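Local coordinates for protein aspergillopepsin II heavy chain (Aspergillus niger var. macrosporus, PDB 1Y43) that forms the larger part of an acid endopeptidase of the glutamic peptidase (G1) family, which cleaves peptide bonds in proteins, at residues B[107-112]-B[127-132]; B[9-14]-B[63-68]; B[25-30]-B[38-43]. All blocks are in the same frame, centred on the assembly; numbering follows the deposited sequence.

Interaction 1: residues B[107-112]-B[127-132]; sequences WIVEDF and VTFTNA
Trp107 and Phe129 both swing CG to the side of the backbone N, opposite the carbonyl carbon (chi1 -62° and -70°), which brings their rings together between two layers of a concanavalin-like beta sandwich. The strands carrying them run nearly antiparallel with axes 8.7 Å apart and share no hydrogen bond; the contact is made mainly by side chains. The phenyl face of Phe129 is turned to the root of the tryptophan: Trp107 CB stands over its middle, 4.0 Å from the ring centroid, in a CH-pi contact. Beyond it the indole turns an edge toward the same phenyl ring, an edge-to-face pair with planes at 64° and centroids 5.5 Å apart. One face of the indole is in turn met by Ala132, whose CB sits 3.9 Å from the centroid of the five-membered ring, just after the chain turns its corner at Asn131. The nitrogen of that ring, Trp107 NE1, donates a hydrogen bond to the backbone of the other protein chain. Further along, Val109 CG2 lies 4.1 Å from Val127 CB and also touches Phe129 CE1. At the edge of the phenyl ring, close to its plane, Ile108 O approaches Phe129 CZ to 3.7 Å.

Interaction 2: residues B[9-14]-B[63-68]; sequences AWVGID and IKVTVE. With SO4 (sulfate ion), chain G.
Val11 and Val65 meet obliquely, branch against branch, where strand 9-13 of one sheet faces strand 63-68 of another in the beta sandwich. Both methyls of Val11 close on a single methyl of Val65: CG1 is 3.6 Å and CG2 3.7 Å from Val65 CG2. With chi1 -74° placing its CG1 anti to the carbonyl carbon, Val65 CG2 falls between the backbone N and the carbonyl carbon, which presents it to the fork of Val11. Ile13 and Val67 are set differently, their side chains sliding past one another in opposite directions, so that Ile13 CG1 rests 3.9 Å from Val67 CG2. Between these two pairs Gly12 offers bare backbone, and its CA also lies 3.9 Å from Val67 CG2. The strands run almost parallel, at 19° with axes 6.5 Å apart, yet no hydrogen bond crosses between them. Strand 63-68 belongs to the sheet of strand 74-81, which a strand of the other protein chain extends, and Thr66 OG1 is hydrogen-bonded to a polar side chain there. Away from this apolar seam, Lys64 stretches fully extended to a sulfate ion, probably from the crystallisation liquor, its NZ hydrogen-bonding sulfate O2 at 3.0 Å and, weakly, O4.

Interaction 3: residues B[25-30]-B[38-43]; sequences TGVDFC and YDAWYE
Gly26 and Trp41 form the tightly packed part of an antiparallel beta hairpin, in which strand 25-30 pairs with strand 38-43 inside a sheet of the concanavalin-like sandwich. Trp41 places CG between its backbone N and carbonyl carbon (chi1 52°), and from there the indole folds back across the neighbouring strand instead of leaving it. The ring lies flat over glycine backbone: Gly26 N is 3.8 Å above its plane near the centre, and Gly26 CA makes a CH-pi contact 4.3 Å from the centroid of the six-membered ring. The absence of a side chain on Gly26 probably lets the indole come this close. Their backbones form a hydrogen-bonded pair, with Gly26 N 3.1 Å from Trp41 O and Trp41 N returning a bond to Gly26 O. Trp41 O is gripped a second time by Thr25 OG1 at 2.8 Å, the two donors arriving from opposite faces of the carbonyl plane.

Thr25, Ala40 and Tyr42 pack on strand 74-81, and Val27 on an aromatic side chain of the other protein chain, but Val27 and Ala40 meet only loosely, CG2 to CB at 4.4 Å. Nearer the hairpin's turn, Tyr38 leans over the other strand and brings CE1 to 3.5 Å from Phe29 CB, while its hydroxyl is hydrogen-bonded to the backbone of the other protein chain.

The partly exposed end of the Trp41 face is acidic. Asp28 and Asp39, joined through their backbones, lie side by side and point the same way, with carboxylate planes 33° apart. A sulfate ion, probably from the crystallisation liquor, lies about 4 Å from the Asp28 side chain, and Asp51 adds another carboxylate near Asp39. The closeness of like charges might raise one pKa: Asp28 OD2 stands 3.6 Å from Asp39 OD1.

Overall arrangement
Strand 4-13 ties the three contacts together: it is hydrogen-bonded to strand 104-114 of interaction 1 on one side and to strand 22-32 of interaction 3 on the other, and supplies one segment of interaction 2. Interactions 1 and 2 both lie in the buried core between sheets, where apolar groups pack without cross-bonds, mainly aromatic in the first and aliphatic in the second; Trp107 CD1 meets Val11 CG1 at 3.5 Å where they adjoin. Interaction 3 works within a sheet, held by backbone bonds, and extends from buried residues to a partly exposed acidic edge. Along the chain it is nested inside the loop that interaction 2 closes, and Trp10 packs against Trp41.

Interaction 1: residues B[107-112]-B[127-132]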
loop_
_atom_site.group_PDB
_atom_site.type_symbol
_atom_site.label_atom_id
_atom_site.label_comp_id
_atom_site.label_asym_id
_atom_site.label_seq_id
_atom_site.Cartn_x
_atom_site.Cartn_y
_atom_site.Cartn_z
ATOM N N TRP B 107 2.890 -2.116 4.938
ATOM C CA TRP B 107 2.504 -2.893 3.757
ATOM C C TRP B 107 1.005 -3.039 3.985
ATOM O O TRP B 107 0.577 -3.768 4.889
ATOM C CB TRP B 107 3.199 -4.259 3.771
ATOM C CG TRP B 107 4.702 -4.154 3.730
ATOM C CD1 TRP B 107 5.490 -4.128 2.617
ATOM C CD2 TRP B 107 5.580 -4.019 4.862
ATOM N NE1 TRP B 107 6.813 -3.979 2.996
ATOM C CE2 TRP B 107 6.895 -3.915 4.350
ATOM C CE3 TRP B 107 5.376 -3.978 6.248
ATOM C CZ2 TRP B 107 8.012 -3.764 5.196
ATOM C CZ3 TRP B 107 6.488 -3.827 7.082
ATOM C CH2 TRP B 107 7.787 -3.722 6.548
ATOM N N ILE B 108 0.206 -2.375 3.148
ATOM C CA ILE B 108 -1.238 -2.315 3.368
ATOM C C ILE B 108 -2.158 -2.597 2.177
ATOM O O ILE B 108 -1.806 -2.323 1.035
ATOM C CB ILE B 108 -1.586 -0.854 3.854
ATOM C CG1 ILE B 108 -0.821 -0.498 5.142
ATOM C CG2 ILE B 108 -3.089 -0.650 4.032
ATOM C CD1 ILE B 108 -1.274 -1.262 6.384
ATOM N N VAL B 109 -3.299 -3.231 2.480
ATOM C CA VAL B 109 -4.374 -3.446 1.519
ATOM C C VAL B 109 -5.476 -2.563 2.139
ATOM O O VAL B 109 -5.864 -2.734 3.302
ATOM C CB VAL B 109 -4.820 -4.918 1.406
ATOM C CG1 VAL B 109 -6.069 -5.012 0.547
ATOM C CG2 VAL B 109 -3.715 -5.754 0.769
ATOM N N GLU B 110 -5.957 -1.601 1.369
ATOM C CA GLU B 110 -6.924 -0.643 1.879
ATOM C C GLU B 110 -8.255 -0.544 1.158
ATOM O O GLU B 110 -8.354 -0.799 -0.049
ATOM C CB GLU B 110 -6.268 0.743 1.873
ATOM C CG GLU B 110 -7.194 1.898 2.235
ATOM C CD GLU B 110 -6.508 3.260 2.233
ATOM O OE1 GLU B 110 -5.282 3.346 2.038
ATOM O OE2 GLU B 110 -7.214 4.259 2.437
ATOM N N ASP B 111 -9.281 -0.193 1.932
ATOM C CA ASP B 111 -10.599 0.072 1.381
ATOM C C ASP B 111 -10.567 1.611 1.394
ATOM O O ASP B 111 -10.733 2.236 2.442
ATOM C CB ASP B 111 -11.704 -0.459 2.307
ATOM C CG ASP B 111 -13.100 -0.252 1.723
ATOM O OD1 ASP B 111 -13.204 0.324 0.618
ATOM O OD2 ASP B 111 -14.090 -0.656 2.354
ATOM N N PHE B 112 -10.272 2.212 0.246
ATOM C CA PHE B 112 -10.144 3.665 0.159
ATOM C C PHE B 112 -11.452 4.461 0.097
ATOM O O PHE B 112 -12.505 3.921 -0.225
ATOM C CB PHE B 112 -9.202 4.036 -0.995
ATOM C CG PHE B 112 -9.628 3.517 -2.347
ATOM C CD1 PHE B 112 -10.496 4.259 -3.138
ATOM C CD2 PHE B 112 -9.138 2.302 -2.844
ATOM C CE1 PHE B 112 -10.861 3.823 -4.410
ATOM C CE2 PHE B 112 -9.495 1.856 -4.115
ATOM C CZ PHE B 112 -10.364 2.616 -4.901
ATOM N N VAL B 127 -3.542 -11.284 -1.044
ATOM C CA VAL B 127 -2.423 -10.491 -1.546
ATOM C C VAL B 127 -1.258 -10.797 -0.617
ATOM O O VAL B 127 -1.399 -10.733 0.606
ATOM C CB VAL B 127 -2.694 -8.958 -1.511
ATOM C CG1 VAL B 127 -1.413 -8.189 -1.794
ATOM C CG2 VAL B 127 -3.753 -8.576 -2.541
ATOM N N THR B 128 -0.130 -11.194 -1.189
ATOM C CA THR B 128 1.050 -11.462 -0.385
ATOM C C THR B 128 2.195 -10.564 -0.832
ATOM O O THR B 128 2.526 -10.511 -2.019
ATOM C CB THR B 128 1.541 -12.936 -0.492
ATOM O OG1 THR B 128 0.534 -13.825 0.003
ATOM C CG2 THR B 128 2.815 -13.131 0.327
ATOM N N PHE B 129 2.722 -9.793 0.107
ATOM C CA PHE B 129 3.876 -8.946 -0.151
ATOM C C PHE B 129 5.087 -9.804 0.221
ATOM O O PHE B 129 5.163 -10.301 1.349
ATOM C CB PHE B 129 3.886 -7.736 0.781
ATOM C CG PHE B 129 2.804 -6.723 0.508
ATOM C CD1 PHE B 129 1.572 -6.798 1.161
ATOM C CD2 PHE B 129 3.049 -5.649 -0.335
ATOM C CE1 PHE B 129 0.599 -5.792 0.980
ATOM C CE2 PHE B 129 2.084 -4.646 -0.517
ATOM C CZ PHE B 129 0.868 -4.720 0.139
ATOM N N THR B 130 5.987 -10.043 -0.718
ATOM C CA THR B 130 7.194 -10.797 -0.423
ATOM C C THR B 130 8.328 -9.787 -0.473
ATOM O O THR B 130 8.158 -8.665 -0.961
ATOM C CB THR B 130 7.458 -11.913 -1.441
ATOM O OG1 THR B 130 7.536 -11.362 -2.763
ATOM C CG2 THR B 130 6.351 -12.966 -1.367
ATOM N N ASN B 131 9.494 -10.195 0.020
ATOM C CA ASN B 131 10.662 -9.316 0.066
ATOM C C ASN B 131 10.222 -7.993 0.727
ATOM O O ASN B 131 10.544 -6.894 0.255
ATOM C CB ASN B 131 11.221 -9.094 -1.345
ATOM C CG ASN B 131 11.801 -10.365 -1.951
ATOM O OD1 ASN B 131 12.678 -11.001 -1.372
ATOM N ND2 ASN B 131 11.300 -10.750 -3.108
ATOM N N ALA B 132 9.431 -8.134 1.787
ATOM C CA ALA B 132 8.895 -7.015 2.557
ATOM C C ALA B 132 9.974 -6.530 3.507
ATOM O O ALA B 132 10.233 -7.162 4.536
ATOM C CB ALA B 132 7.668 -7.464 3.322
#

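Interaction 2: residues B[9-14]-B[63-68]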
loop_
_atom_site.group_PDB
_atom_site.type_symbol
_atom_site.label_atom_id
_atom_site.label_comp_id
_atom_site.label_asym_id
_atom_site.label_seq_id
_atom_site.Cartn_x
_atom_site.Cartn_y
_atom_site.Cartn_z
ATOM N N ALA B 9 -3.435 -1.869 -2.821
ATOM C CA ALA B 9 -2.317 -2.457 -2.095
ATOM C C ALA B 9 -1.192 -1.452 -2.277
ATOM O O ALA B 9 -0.923 -1.004 -3.400
ATOM C CB ALA B 9 -1.919 -3.796 -2.697
ATOM N N TRP B 10 -0.526 -1.104 -1.187
ATOM C CA TRP B 10 0.553 -0.134 -1.253
ATOM C C TRP B 10 1.560 -0.284 -0.117
ATOM O O TRP B 10 1.323 -1.017 0.838
ATOM C CB TRP B 10 -0.047 1.287 -1.219
ATOM C CG TRP B 10 -1.006 1.547 -0.092
ATOM C CD1 TRP B 10 -2.366 1.361 -0.106
ATOM C CD2 TRP B 10 -0.694 2.106 1.193
ATOM N NE1 TRP B 10 -2.911 1.782 1.079
ATOM C CE2 TRP B 10 -1.909 2.243 1.895
ATOM C CE3 TRP B 10 0.498 2.509 1.812
ATOM C CZ2 TRP B 10 -1.971 2.774 3.191
ATOM C CZ3 TRP B 10 0.431 3.038 3.107
ATOM C CH2 TRP B 10 -0.794 3.164 3.777
ATOM N N VAL B 11 2.717 0.359 -0.276
ATOM C CA VAL B 11 3.715 0.405 0.787
ATOM C C VAL B 11 3.870 1.890 1.090
ATOM O O VAL B 11 3.652 2.756 0.213
ATOM C CB VAL B 11 5.098 -0.199 0.393
ATOM C CG1 VAL B 11 4.959 -1.671 0.118
ATOM C CG2 VAL B 11 5.714 0.553 -0.781
ATOM N N GLY B 12 4.211 2.199 2.325
ATOM C CA GLY B 12 4.357 3.592 2.671
ATOM C C GLY B 12 5.059 3.861 3.977
ATOM O O GLY B 12 5.404 2.940 4.727
ATOM N N ILE B 13 5.358 5.139 4.178
ATOM C CA ILE B 13 5.987 5.640 5.388
ATOM C C ILE B 13 4.980 6.596 6.049
ATOM O O ILE B 13 4.402 7.463 5.382
ATOM C CB ILE B 13 7.287 6.415 5.059
ATOM C CG1 ILE B 13 8.323 5.444 4.469
ATOM C CG2 ILE B 13 7.839 7.108 6.312
ATOM C CD1 ILE B 13 9.619 6.107 4.005
ATOM N N ASP B 14 4.747 6.374 7.342
ATOM C CA ASP B 14 3.862 7.185 8.170
ATOM C C ASP B 14 2.372 7.050 7.912
ATOM O O ASP B 14 1.948 6.196 7.131
ATOM C CB ASP B 14 4.327 8.646 8.168
ATOM C CG ASP B 14 5.700 8.807 8.816
ATOM O OD1 ASP B 14 6.011 8.033 9.739
ATOM O OD2 ASP B 14 6.465 9.695 8.396
ATOM N N ILE B 63 4.592 -7.066 -9.302
ATOM C CA ILE B 63 4.877 -5.662 -9.101
ATOM C C ILE B 63 5.797 -5.456 -7.908
ATOM O O ILE B 63 5.678 -6.162 -6.903
ATOM C CB ILE B 63 3.559 -4.904 -8.802
ATOM C CG1 ILE B 63 2.549 -5.124 -9.930
ATOM C CG2 ILE B 63 3.813 -3.431 -8.561
ATOM C CD1 ILE B 63 3.017 -4.719 -11.315
ATOM N N LYS B 64 6.750 -4.540 -8.035
ATOM C CA LYS B 64 7.625 -4.202 -6.914
ATOM C C LYS B 64 7.404 -2.717 -6.648
ATOM O O LYS B 64 7.527 -1.892 -7.559
ATOM C CB LYS B 64 9.099 -4.467 -7.240
ATOM C CG LYS B 64 10.033 -4.134 -6.088
ATOM C CD LYS B 64 11.458 -4.544 -6.397
ATOM C CE LYS B 64 12.420 -4.142 -5.285
ATOM N NZ LYS B 64 13.839 -4.350 -5.723
ATOM N N VAL B 65 6.998 -2.386 -5.433
ATOM C CA VAL B 65 6.767 -0.994 -5.063
ATOM C C VAL B 65 7.769 -0.554 -4.002
ATOM O O VAL B 65 8.067 -1.298 -3.061
ATOM C CB VAL B 65 5.323 -0.756 -4.539
ATOM C CG1 VAL B 65 4.336 -0.789 -5.693
ATOM C CG2 VAL B 65 4.944 -1.795 -3.473
ATOM N N THR B 66 8.217 0.692 -4.114
ATOM C CA THR B 66 9.198 1.240 -3.190
ATOM C C THR B 66 8.993 2.729 -2.942
ATOM O O THR B 66 8.731 3.478 -3.887
ATOM C CB THR B 66 10.616 1.113 -3.806
ATOM O OG1 THR B 66 10.892 -0.259 -4.105
ATOM C CG2 THR B 66 11.683 1.671 -2.874
ATOM N N VAL B 67 9.055 3.141 -1.678
ATOM C CA VAL B 67 9.030 4.568 -1.338
ATOM C C VAL B 67 10.340 4.812 -0.583
ATOM O O VAL B 67 10.818 3.952 0.163
ATOM C CB VAL B 67 7.830 5.040 -0.462
ATOM C CG1 VAL B 67 6.534 5.011 -1.266
ATOM C CG2 VAL B 67 7.719 4.249 0.825
ATOM N N GLU B 68 10.948 5.964 -0.830
ATOM C CA GLU B 68 12.204 6.340 -0.195
ATOM C C GLU B 68 12.108 7.810 0.200
ATOM O O GLU B 68 11.606 8.635 -0.569
ATOM C CB GLU B 68 13.362 6.162 -1.180
ATOM C CG GLU B 68 13.670 4.713 -1.569
ATOM C CD GLU B 68 14.788 4.601 -2.621
ATOM O OE1 GLU B 68 15.438 5.638 -2.926
ATOM O OE2 GLU B 68 15.021 3.481 -3.152
HETATM S S SO4 G . 15.059 -4.070 -9.105
HETATM O O1 SO4 G . 14.780 -3.975 -10.596
HETATM O O2 SO4 G . 14.384 -5.309 -8.561
HETATM O O3 SO4 G . 16.554 -4.157 -8.862
HETATM O O4 SO4 G . 14.505 -2.849 -8.409
#

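Interaction 3: residues B[25-30]-B[38-43]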
loop_
_atom_site.group_PDB
_atom_site.type_symbol
_atom_site.label_atom_id
_atom_site.label_comp_id
_atom_site.label_asym_id
_atom_site.label_seq_id
_atom_site.Cartn_x
_atom_site.Cartn_y
_atom_site.Cartn_z
ATOM N N THR B 25 2.793 4.546 -2.347
ATOM C CA THR B 25 2.651 4.236 -3.760
ATOM C C THR B 25 2.077 2.835 -3.856
ATOM O O THR B 25 2.377 1.965 -3.022
ATOM C CB THR B 25 3.985 4.366 -4.528
ATOM O OG1 THR B 25 3.713 4.435 -5.935
ATOM C CG2 THR B 25 4.909 3.164 -4.264
ATOM N N GLY B 26 1.215 2.615 -4.842
ATOM C CA GLY B 26 0.614 1.309 -4.981
ATOM C C GLY B 26 -0.242 1.140 -6.211
ATOM O O GLY B 26 -0.145 1.901 -7.174
ATOM N N VAL B 27 -1.129 0.155 -6.135
ATOM C CA VAL B 27 -1.994 -0.202 -7.242
ATOM C C VAL B 27 -3.427 -0.397 -6.774
ATOM O O VAL B 27 -3.653 -0.900 -5.669
ATOM C CB VAL B 27 -1.516 -1.551 -7.839
ATOM C CG1 VAL B 27 -2.492 -2.048 -8.887
ATOM C CG2 VAL B 27 -0.113 -1.404 -8.431
ATOM N N ASP B 28 -4.381 0.072 -7.577
ATOM C CA ASP B 28 -5.810 -0.105 -7.294
ATOM C C ASP B 28 -6.316 -1.218 -8.198
ATOM O O ASP B 28 -5.842 -1.362 -9.330
ATOM C CB ASP B 28 -6.623 1.141 -7.668
ATOM C CG ASP B 28 -6.531 2.254 -6.642
ATOM O OD1 ASP B 28 -5.957 2.065 -5.571
ATOM O OD2 ASP B 28 -7.068 3.340 -6.914
ATOM N N PHE B 29 -7.212 -2.048 -7.686
ATOM C CA PHE B 29 -7.822 -3.097 -8.509
ATOM C C PHE B 29 -9.320 -2.977 -8.330
ATOM O O PHE B 29 -9.806 -2.972 -7.203
ATOM C CB PHE B 29 -7.386 -4.537 -8.157
ATOM C CG PHE B 29 -6.566 -4.661 -6.912
ATOM C CD1 PHE B 29 -5.186 -4.496 -6.963
ATOM C CD2 PHE B 29 -7.166 -4.997 -5.698
ATOM C CE1 PHE B 29 -4.404 -4.663 -5.820
ATOM C CE2 PHE B 29 -6.403 -5.169 -4.541
ATOM C CZ PHE B 29 -5.019 -5.002 -4.605
ATOM N N CYS B 30 -10.036 -2.804 -9.433
ATOM C CA CYS B 30 -11.484 -2.672 -9.392
ATOM C C CYS B 30 -12.208 -3.660 -10.282
ATOM O O CYS B 30 -11.699 -4.057 -11.330
ATOM C CB CYS B 30 -11.905 -1.267 -9.783
ATOM S SG CYS B 30 -11.321 0.054 -8.684
ATOM N N TYR B 38 -7.251 -1.755 -13.509
ATOM C CA TYR B 38 -6.063 -1.689 -12.648
ATOM C C TYR B 38 -5.286 -0.418 -12.954
ATOM O O TYR B 38 -5.192 -0.020 -14.113
ATOM C CB TYR B 38 -5.115 -2.872 -12.922
ATOM C CG TYR B 38 -5.678 -4.246 -12.642
ATOM C CD1 TYR B 38 -5.697 -4.758 -11.346
ATOM C CD2 TYR B 38 -6.194 -5.039 -13.674
ATOM C CE1 TYR B 38 -6.216 -6.022 -11.076
ATOM C CE2 TYR B 38 -6.722 -6.312 -13.416
ATOM C CZ TYR B 38 -6.726 -6.795 -12.113
ATOM O OH TYR B 38 -7.231 -8.049 -11.822
ATOM N N ASP B 39 -4.713 0.208 -11.933
ATOM C CA ASP B 39 -3.910 1.404 -12.151
ATOM C C ASP B 39 -2.854 1.556 -11.060
ATOM O O ASP B 39 -3.016 1.017 -9.961
ATOM C CB ASP B 39 -4.795 2.660 -12.268
ATOM C CG ASP B 39 -5.161 3.279 -10.928
ATOM O OD1 ASP B 39 -5.153 2.584 -9.893
ATOM O OD2 ASP B 39 -5.473 4.492 -10.907
ATOM N N ALA B 40 -1.761 2.239 -11.372
ATOM C CA ALA B 40 -0.704 2.478 -10.396
ATOM C C ALA B 40 -0.770 3.962 -10.048
ATOM O O ALA B 40 -1.080 4.791 -10.908
ATOM C CB ALA B 40 0.657 2.107 -10.981
ATOM N N TRP B 41 -0.433 4.306 -8.812
ATOM C CA TRP B 41 -0.515 5.691 -8.361
ATOM C C TRP B 41 0.503 6.008 -7.270
ATOM O O TRP B 41 1.117 5.097 -6.700
ATOM C CB TRP B 41 -1.926 5.944 -7.800
ATOM C CG TRP B 41 -2.350 4.929 -6.743
ATOM C CD1 TRP B 41 -3.030 3.759 -6.958
ATOM C CD2 TRP B 41 -2.024 4.950 -5.341
ATOM N NE1 TRP B 41 -3.132 3.046 -5.781
ATOM C CE2 TRP B 41 -2.525 3.751 -4.775
ATOM C CE3 TRP B 41 -1.350 5.857 -4.507
ATOM C CZ2 TRP B 41 -2.372 3.437 -3.424
ATOM C CZ3 TRP B 41 -1.199 5.542 -3.159
ATOM C CH2 TRP B 41 -1.709 4.339 -2.634
ATOM N N TYR B 42 0.686 7.299 -6.990
ATOM C CA TYR B 42 1.584 7.741 -5.919
ATOM C C TYR B 42 0.868 8.853 -5.167
ATOM O O TYR B 42 -0.042 9.492 -5.707
ATOM C CB TYR B 42 2.923 8.274 -6.449
ATOM C CG TYR B 42 2.803 9.482 -7.350
ATOM C CD1 TYR B 42 2.720 10.774 -6.821
ATOM C CD2 TYR B 42 2.752 9.324 -8.737
ATOM C CE1 TYR B 42 2.589 11.877 -7.655
ATOM C CE2 TYR B 42 2.624 10.412 -9.586
ATOM C CZ TYR B 42 2.541 11.686 -9.037
ATOM O OH TYR B 42 2.410 12.763 -9.882
ATOM N N GLU B 43 1.284 9.096 -3.932
ATOM C CA GLU B 43 0.677 10.145 -3.139
ATOM C C GLU B 43 1.534 10.543 -1.963
ATOM O O GLU B 43 2.148 9.695 -1.312
ATOM C CB GLU B 43 -0.692 9.694 -2.604
ATOM C CG GLU B 43 -1.339 10.711 -1.646
ATOM C CD GLU B 43 -2.816 10.443 -1.367
ATOM O OE1 GLU B 43 -3.293 9.303 -1.565
ATOM O OE2 GLU B 43 -3.503 11.413 -0.979
#